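Muconate cycloisomerase (Azorhizobium caulinodans, PDB 3MY9) is a magnesium-binding member of the enolase superfamily, pairing an N-terminal capping domain with a TIM-barrel-like domain that carries the metal site. Local coordinates at residues Val35-Leu40 with Trp51-Pro56; Leu246-Cys251 with Ser270-Lys275. One frame throughout, in Å; residues are numbered along the deposited sequence.

Contact 1. Residues Val35-Leu40 with Trp51-Pro56; sequences VKRVLL and WGEAAP
Strands 35-40 and 51-54 run antiparallel, their axes approaching to 4.7 Å with 155° between their directions, and L40 and G52 form a hydrogen-bonded pair in which each backbone N donates to the other's O. Next to it, L39 and E53 make a non-hydrogen-bonded pair, flanked by CA-H...O contacts from L39 to G52 O and from E53 to V38 O. A54 N then reaches V38 O at 3.0 Å.

The face bearing R37, L39 and E53 carries the main polar contact. R37 presents its guanidinium edge to the E53 carboxylate and grips it side-on: R37 NE meets E53 OE2 at 2.8 Å in a nearly straight bond, while R37 NH2 reaches E53 OE1 at 3.2 Å. Both oxygens are met on their syn sides, and the two planes are tilted 24° from each other. The oxygens lie in the guanidinium plane, while the nitrogens sit somewhat out of the carboxylate plane; the two-point grip limits the rotation of both groups. A bend at chi3 (59°) in the arginine brings NE and NH2 round to the acid.

The two strands form a beta hairpin in the N-terminal domain of the mandelate racemase/muconate lactonizing enzyme family, and strand 8-21 pairs with the other edge of 35-44. S18 and D337 bind R37 NH1, and W302 NE1 donates to E53 OE2, which gives this buried ion pair further polar partners.

L39 lies alongside E53, with L39 CD2 3.7 Å from E53 CD, covering the acid's aliphatic stem and carboxyl carbon. L39 CB sits at the edge of the W51 indole, 4.1 Å from W51 CZ3. On the other face of the sheet V38 CB and A54 CB meet at 4.0 Å, and both residues pack on A67 of helix 64-79.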
ATOM      1  N   VAL A  35     -16.240 -48.102  -4.261  1.00 90.49           N
ATOM      2  CA  VAL A  35     -15.233 -47.168  -3.753  1.00 87.57           C
ATOM      3  C   VAL A  35     -14.392 -47.901  -2.725  1.00 87.54           C
ATOM      4  O   VAL A  35     -14.881 -48.815  -2.061  1.00 88.59           O
ATOM      5  CB  VAL A  35     -15.855 -45.933  -3.078  1.00 84.32           C
ATOM      6  CG1 VAL A  35     -16.797 -45.205  -4.033  1.00 83.88           C
ATOM      7  CG2 VAL A  35     -16.574 -46.336  -1.788  1.00 84.28           C
ATOM      8  N   LYS A  36     -13.129 -47.505  -2.606  1.00 86.05           N
ATOM      9  CA  LYS A  36     -12.238 -48.109  -1.627  1.00 86.04           C
ATOM     10  C   LYS A  36     -11.982 -47.112  -0.495  1.00 82.32           C
ATOM     11  O   LYS A  36     -11.899 -45.903  -0.726  1.00 79.70           O
ATOM     12  CB  LYS A  36     -10.934 -48.559  -2.291  1.00 88.38           C
ATOM     13  N   ARG A  37     -11.878 -47.631   0.727  1.00 81.68           N
ATOM     14  CA  ARG A  37     -11.754 -46.809   1.925  1.00 78.56           C
ATOM     15  C   ARG A  37     -10.682 -47.373   2.852  1.00 78.74           C
ATOM     16  O   ARG A  37     -10.551 -48.585   3.000  1.00 80.99           O
ATOM     17  CB  ARG A  37     -13.097 -46.763   2.665  1.00 77.58           C
ATOM     18  CG  ARG A  37     -14.291 -46.258   1.825  1.00 77.16           C
ATOM     19  CD  ARG A  37     -15.611 -46.737   2.398  1.00 77.30           C
ATOM     20  NE  ARG A  37     -15.795 -46.279   3.769  1.00 76.39           N
ATOM     21  CZ  ARG A  37     -16.701 -46.752   4.623  1.00 76.76           C
ATOM     22  NH1 ARG A  37     -17.541 -47.718   4.264  1.00 78.27           N
ATOM     23  NH2 ARG A  37     -16.768 -46.243   5.854  1.00 75.57           N
ATOM     24  N   VAL A  38      -9.917 -46.485   3.475  1.00 76.21           N
ATOM     25  CA  VAL A  38      -8.886 -46.878   4.436  1.00 76.11           C
ATOM     26  C   VAL A  38      -9.443 -46.659   5.838  1.00 73.61           C
ATOM     27  O   VAL A  38      -9.745 -45.516   6.226  1.00 71.02           O
ATOM     28  CB  VAL A  38      -7.594 -46.026   4.289  1.00 75.67           C
ATOM     29  CG1 VAL A  38      -6.400 -46.763   4.883  1.00 77.41           C
ATOM     30  CG2 VAL A  38      -7.337 -45.654   2.825  1.00 76.67           C
ATOM     31  N   LEU A  39      -9.591 -47.743   6.586  1.00 74.10           N
ATOM     32  CA  LEU A  39     -10.049 -47.686   7.961  1.00 72.43           C
ATOM     33  C   LEU A  39      -8.922 -48.145   8.876  1.00 73.03           C
ATOM     34  O   LEU A  39      -8.193 -49.087   8.562  1.00 75.71           O
ATOM     35  CB  LEU A  39     -11.278 -48.565   8.155  1.00 73.31           C
ATOM     36  CG  LEU A  39     -12.281 -48.577   7.014  1.00 73.65           C
ATOM     37  CD1 LEU A  39     -13.273 -49.705   7.235  1.00 77.07           C
ATOM     38  CD2 LEU A  39     -12.971 -47.220   6.872  1.00 72.04           C
ATOM     39  N   LEU A  40      -8.789 -47.464  10.005  1.00 70.96           N
ATOM     40  CA  LEU A  40      -7.746 -47.725  10.983  1.00 71.09           C
ATOM     41  C   LEU A  40      -8.423 -48.044  12.297  1.00 70.52           C
ATOM     42  O   LEU A  40      -9.293 -47.303  12.744  1.00 68.73           O
ATOM     43  CB  LEU A  40      -6.870 -46.474  11.148  1.00 69.24           C
ATOM     44  CG  LEU A  40      -5.859 -46.425  12.303  1.00 68.71           C
ATOM     45  CD1 LEU A  40      -4.601 -47.211  11.965  1.00 68.86           C
ATOM     46  CD2 LEU A  40      -5.515 -44.960  12.635  1.00 64.12           C
ATOM     47  N   TRP A  51     -11.770 -45.903  16.206  1.00 63.32           N
ATOM     48  CA  TRP A  51     -11.705 -45.997  14.755  1.00 64.12           C
ATOM     49  C   TRP A  51     -11.436 -44.648  14.102  1.00 63.09           C
ATOM     50  O   TRP A  51     -11.865 -43.602  14.588  1.00 60.59           O
ATOM     51  CB  TRP A  51     -13.000 -46.607  14.204  1.00 64.86           C
ATOM     52  CG  TRP A  51     -13.122 -48.102  14.499  1.00 67.30           C
ATOM     53  CD1 TRP A  51     -13.600 -48.678  15.634  1.00 68.21           C
ATOM     54  CD2 TRP A  51     -12.761 -49.180  13.626  1.00 69.73           C
ATOM     55  NE1 TRP A  51     -13.562 -50.051  15.524  1.00 70.26           N
ATOM     56  CE2 TRP A  51     -13.055 -50.379  14.297  1.00 71.32           C
ATOM     57  CE3 TRP A  51     -12.234 -49.243  12.329  1.00 71.43           C
ATOM     58  CZ2 TRP A  51     -12.811 -51.628  13.732  1.00 75.60           C
ATOM     59  CZ3 TRP A  51     -12.010 -50.476  11.761  1.00 73.85           C
ATOM     60  CH2 TRP A  51     -12.290 -51.656  12.466  1.00 76.50           C
ATOM     61  N   GLY A  52     -10.694 -44.700  13.003  1.00 64.72           N
ATOM     62  CA  GLY A  52     -10.491 -43.563  12.128  1.00 63.99           C
ATOM     63  C   GLY A  52     -10.622 -43.998  10.687  1.00 66.13           C
ATOM     64  O   GLY A  52     -10.528 -45.183  10.369  1.00 68.10           O
ATOM     65  N   GLU A  53     -10.843 -43.029   9.816  1.00 66.74           N
ATOM     66  CA  GLU A  53     -11.010 -43.285   8.393  1.00 69.08           C
ATOM     67  C   GLU A  53     -10.282 -42.194   7.635  1.00 69.80           C
ATOM     68  O   GLU A  53     -10.412 -41.026   7.974  1.00 67.59           O
ATOM     69  CB  GLU A  53     -12.497 -43.291   8.021  1.00 68.58           C
ATOM     70  CG  GLU A  53     -12.789 -43.215   6.532  1.00 68.04           C
ATOM     71  CD  GLU A  53     -14.139 -43.812   6.167  1.00 69.08           C
ATOM     72  OE1 GLU A  53     -15.055 -43.796   7.021  1.00 66.54           O
ATOM     73  OE2 GLU A  53     -14.279 -44.301   5.021  1.00 70.05           O
ATOM     74  N   ALA A  54      -9.507 -42.598   6.635  1.00 73.80           N
ATOM     75  CA  ALA A  54      -8.843 -41.678   5.728  1.00 75.67           C
ATOM     76  C   ALA A  54      -9.673 -41.565   4.456  1.00 77.88           C
ATOM     77  O   ALA A  54      -9.759 -42.511   3.673  1.00 80.22           O
ATOM     78  CB  ALA A  54      -7.424 -42.170   5.408  1.00 77.50           C
ATOM     79  N   ALA A  55     -10.302 -40.410   4.272  1.00 78.74           N
ATOM     80  CA  ALA A  55     -11.094 -40.141   3.084  1.00 80.83           C
ATOM     81  C   ALA A  55     -10.317 -39.170   2.208  1.00 82.26           C
ATOM     82  O   ALA A  55     -10.068 -38.042   2.623  1.00 80.77           O
ATOM     83  CB  ALA A  55     -12.426 -39.536   3.469  1.00 79.32           C
ATOM     84  N   PRO A  56      -9.887 -39.614   1.017  1.00 86.31           N
ATOM     85  CA  PRO A  56      -9.367 -38.660   0.032  1.00 87.22           C
ATOM     86  C   PRO A  56     -10.364 -37.586  -0.422  1.00 86.84           C
ATOM     87  O   PRO A  56     -11.556 -37.636  -0.086  1.00 86.01           O
ATOM     88  CB  PRO A  56      -8.962 -39.558  -1.137  1.00 89.83           C
ATOM     89  CG  PRO A  56      -8.508 -40.829  -0.460  1.00 91.07           C
ATOM     90  CD  PRO A  56      -9.416 -40.988   0.748  1.00 89.04           C
TER

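Contact 2. Residues Leu246-Cys251 with Ser270-Lys275; sequences LADESC and SVKIMK. With MG (magnesium ion), chain C.
At the C-terminal ends of two neighbouring parallel strands of the TIM-barrel-like domain, the magnesium ligand D248 meets K272. At this end of the strands S270 N donates to A247 O at 3.0 Å, almost along the C=O axis; beyond it 248-251 turns beside the metal, and 270-275 leads into the helix that starts after K272. D248 divides its carboxylate: D248 OD2 binds the magnesium ion at 2.0 Å, while D248 OD1 receives K272 NZ at 2.8 Å through its anti lone pair. Four waters and E223 complete the metal's ligands, and E249 accepts hydrogen bonds from two of those waters.

Bends at chi2 (81°) and chi3 (75°) fold the K272 chain back over its own segment, bringing NZ to S270 O and OG as well as across to the facing turn. There K272 NZ lies 2.7 Å from D248 O and 2.7 Å from C251 O, above both carbonyl planes. D248 O also accepts from C251 N in the type I turn 248-251, the two donors arriving from opposite faces of its plane. K272 NZ thus ties the turn to the 270-272 segment and, together with the metal bond of OD2, probably fixes the rotation of the D248 carboxylate.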
ATOM      1  N   LEU A 246     -17.607 -17.365  -1.230  1.00 34.10           N
ATOM      2  CA  LEU A 246     -17.040 -18.373  -0.329  1.00 35.08           C
ATOM      3  C   LEU A 246     -15.852 -19.036  -0.990  1.00 35.33           C
ATOM      4  O   LEU A 246     -15.927 -19.466  -2.145  1.00 36.02           O
ATOM      5  CB  LEU A 246     -18.120 -19.378   0.077  1.00 35.32           C
ATOM      6  CG  LEU A 246     -18.063 -20.815   0.683  1.00 39.93           C
ATOM      7  CD1 LEU A 246     -16.880 -21.693   0.238  1.00 44.05           C
ATOM      8  CD2 LEU A 246     -18.277 -20.866   2.190  1.00 37.76           C
ATOM      9  N   ALA A 247     -14.755 -19.115  -0.256  1.00 34.44           N
ATOM     10  CA  ALA A 247     -13.557 -19.775  -0.748  1.00 35.22           C
ATOM     11  C   ALA A 247     -13.642 -21.249  -0.409  1.00 35.95           C
ATOM     12  O   ALA A 247     -13.975 -21.612   0.728  1.00 35.67           O
ATOM     13  CB  ALA A 247     -12.326 -19.173  -0.136  1.00 34.48           C
ATOM     14  N   ASP A 248     -13.369 -22.098  -1.406  1.00 36.35           N
ATOM     15  CA  ASP A 248     -13.230 -23.519  -1.164  1.00 37.42           C
ATOM     16  C   ASP A 248     -11.793 -23.907  -1.485  1.00 38.23           C
ATOM     17  O   ASP A 248     -10.944 -23.923  -0.580  1.00 38.85           O
ATOM     18  CB  ASP A 248     -14.273 -24.330  -1.954  1.00 38.10           C
ATOM     19  CG  ASP A 248     -14.204 -25.841  -1.661  1.00 40.39           C
ATOM     20  OD1 ASP A 248     -13.391 -26.269  -0.800  1.00 41.90           O
ATOM     21  OD2 ASP A 248     -14.957 -26.597  -2.323  1.00 40.38           O
ATOM     22  N   GLU A 249     -11.482 -24.145  -2.758  1.00 38.78           N
ATOM     23  CA  GLU A 249     -10.123 -24.509  -3.130  1.00 39.68           C
ATOM     24  C   GLU A 249      -9.081 -23.399  -2.857  1.00 39.27           C
ATOM     25  O   GLU A 249      -7.896 -23.702  -2.700  1.00 39.00           O
ATOM     26  CB  GLU A 249     -10.059 -24.986  -4.586  1.00 41.91           C
ATOM     27  CG  GLU A 249     -10.625 -26.406  -4.797  1.00 42.60           C
ATOM     28  CD  GLU A 249     -12.168 -26.450  -4.898  1.00 44.01           C
ATOM     29  OE1 GLU A 249     -12.835 -25.383  -4.999  1.00 39.83           O
ATOM     30  OE2 GLU A 249     -12.715 -27.574  -4.903  1.00 45.67           O
ATOM     31  N   SER A 250      -9.513 -22.136  -2.759  1.00 38.39           N
ATOM     32  CA  SER A 250      -8.623 -21.046  -2.289  1.00 38.43           C
ATOM     33  C   SER A 250      -8.244 -21.136  -0.824  1.00 38.62           C
ATOM     34  O   SER A 250      -7.390 -20.405  -0.393  1.00 38.38           O
ATOM     35  CB  SER A 250      -9.245 -19.659  -2.495  1.00 37.40           C
ATOM     36  OG  SER A 250      -9.304 -19.307  -3.847  1.00 38.01           O
ATOM     37  N   CYS A 251      -8.918 -21.962  -0.036  1.00 39.35           N
ATOM     38  CA  CYS A 251      -8.604 -22.056   1.370  1.00 39.94           C
ATOM     39  C   CYS A 251      -8.618 -23.502   1.898  1.00 41.29           C
ATOM     40  O   CYS A 251      -9.680 -24.054   2.280  1.00 39.07           O
ATOM     41  CB  CYS A 251      -9.556 -21.173   2.156  1.00 39.27           C
ATOM     42  SG  CYS A 251      -9.093 -21.070   3.908  1.00 43.97           S
ATOM     43  N   SER A 270     -14.998 -22.763   3.266  1.00 38.99           N
ATOM     44  CA  SER A 270     -15.409 -24.134   3.587  1.00 41.00           C
ATOM     45  C   SER A 270     -14.240 -24.813   4.268  1.00 41.21           C
ATOM     46  O   SER A 270     -13.127 -24.729   3.791  1.00 39.89           O
ATOM     47  CB  SER A 270     -15.791 -24.904   2.338  1.00 41.86           C
ATOM     48  OG  SER A 270     -14.713 -24.821   1.423  1.00 47.31           O
ATOM     49  N   VAL A 271     -14.511 -25.471   5.386  1.00 43.05           N
ATOM     50  CA  VAL A 271     -13.494 -26.134   6.183  1.00 45.67           C
ATOM     51  C   VAL A 271     -13.472 -27.616   5.804  1.00 48.17           C
ATOM     52  O   VAL A 271     -14.492 -28.304   5.878  1.00 49.35           O
ATOM     53  CB  VAL A 271     -13.776 -26.017   7.708  1.00 45.98           C
ATOM     54  CG1 VAL A 271     -14.154 -24.613   8.088  1.00 45.49           C
ATOM     55  CG2 VAL A 271     -14.892 -26.932   8.102  1.00 49.30           C
ATOM     56  N   LYS A 272     -12.306 -28.077   5.367  1.00 50.54           N
ATOM     57  CA  LYS A 272     -12.094 -29.452   4.924  1.00 52.25           C
ATOM     58  C   LYS A 272     -11.290 -30.137   6.005  1.00 53.48           C
ATOM     59  O   LYS A 272     -10.093 -29.912   6.084  1.00 51.92           O
ATOM     60  CB  LYS A 272     -11.268 -29.449   3.627  1.00 52.98           C
ATOM     61  CG  LYS A 272     -12.040 -29.316   2.321  1.00 52.74           C
ATOM     62  CD  LYS A 272     -12.420 -27.881   1.996  1.00 49.25           C
ATOM     63  CE  LYS A 272     -11.215 -27.059   1.489  1.00 46.92           C
ATOM     64  NZ  LYS A 272     -11.667 -25.655   1.327  1.00 42.52           N
ATOM     65  N   ILE A 273     -11.929 -30.971   6.827  1.00 55.71           N
ATOM     66  CA  ILE A 273     -11.252 -31.545   7.985  1.00 58.01           C
ATOM     67  C   ILE A 273      -9.935 -32.157   7.543  1.00 60.08           C
ATOM     68  O   ILE A 273      -8.892 -31.840   8.100  1.00 60.82           O
ATOM     69  CB  ILE A 273     -12.070 -32.592   8.724  1.00 59.38           C
ATOM     70  CG1 ILE A 273     -13.217 -31.944   9.515  1.00 60.44           C
ATOM     71  CG2 ILE A 273     -11.182 -33.320   9.707  1.00 61.24           C
ATOM     72  CD1 ILE A 273     -13.956 -30.810   8.773  1.00 60.34           C
ATOM     73  N   MET A 274      -9.967 -32.958   6.490  1.00 62.11           N
ATOM     74  CA  MET A 274      -8.751 -33.589   5.974  1.00 64.82           C
ATOM     75  C   MET A 274      -7.837 -32.747   5.079  1.00 65.31           C
ATOM     76  O   MET A 274      -6.614 -32.948   5.067  1.00 67.08           O
ATOM     77  CB  MET A 274      -9.122 -34.885   5.285  1.00 67.00           C
ATOM     78  CG  MET A 274      -9.178 -36.025   6.296  1.00 69.24           C
ATOM     79  SD  MET A 274     -10.326 -37.259   5.812  1.00 73.24           S
ATOM     80  CE  MET A 274     -11.759 -36.699   6.750  1.00 72.75           C
ATOM     81  N   LYS A 275      -8.397 -31.803   4.338  1.00 64.45           N
ATOM     82  CA  LYS A 275      -7.543 -30.839   3.652  1.00 64.29           C
ATOM     83  C   LYS A 275      -6.746 -29.988   4.649  1.00 62.83           C
ATOM     84  O   LYS A 275      -5.566 -29.740   4.421  1.00 64.86           O
ATOM     85  CB  LYS A 275      -8.353 -29.949   2.711  1.00 63.78           C
TER
HETATM   86 MG    MG C 378     -16.422 -26.703  -3.700  1.00 50.23          MG
HETATM   87  O   HOH W   1     -15.198 -28.050  -4.638  1.00 25.58           O
HETATM   88  O   HOH W   2     -15.464 -25.331  -5.037  1.00 26.41           O
HETATM   89  O   HOH W   3     -17.737 -26.969  -5.254  1.00 24.74           O
HETATM   90  O   HOH W   4     -17.327 -28.538  -2.725  1.00 28.19           O

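In the fold
Contact 1 precedes contact 2 along the chain, and the two lie in different domains: the hairpin 35-44/49-54 in the N-terminal domain, segments 246-251 and 270-275 in the TIM-barrel-like domain. They share no sheet; strands 245-247 and 268-270 are neighbours in the parallel part of the barrel sheet. The centres of contacts 1 and 2 lie about 20 Å apart, yet they touch, with A55 O packing against M274 SD at 3.3 Å, two residues after K272, which bonds the metal ligand D248. The loop leaving the hairpin therefore meets the short helix 273-276, joining the N-terminal domain to the barrel on the side where the strand ends carry the magnesium site.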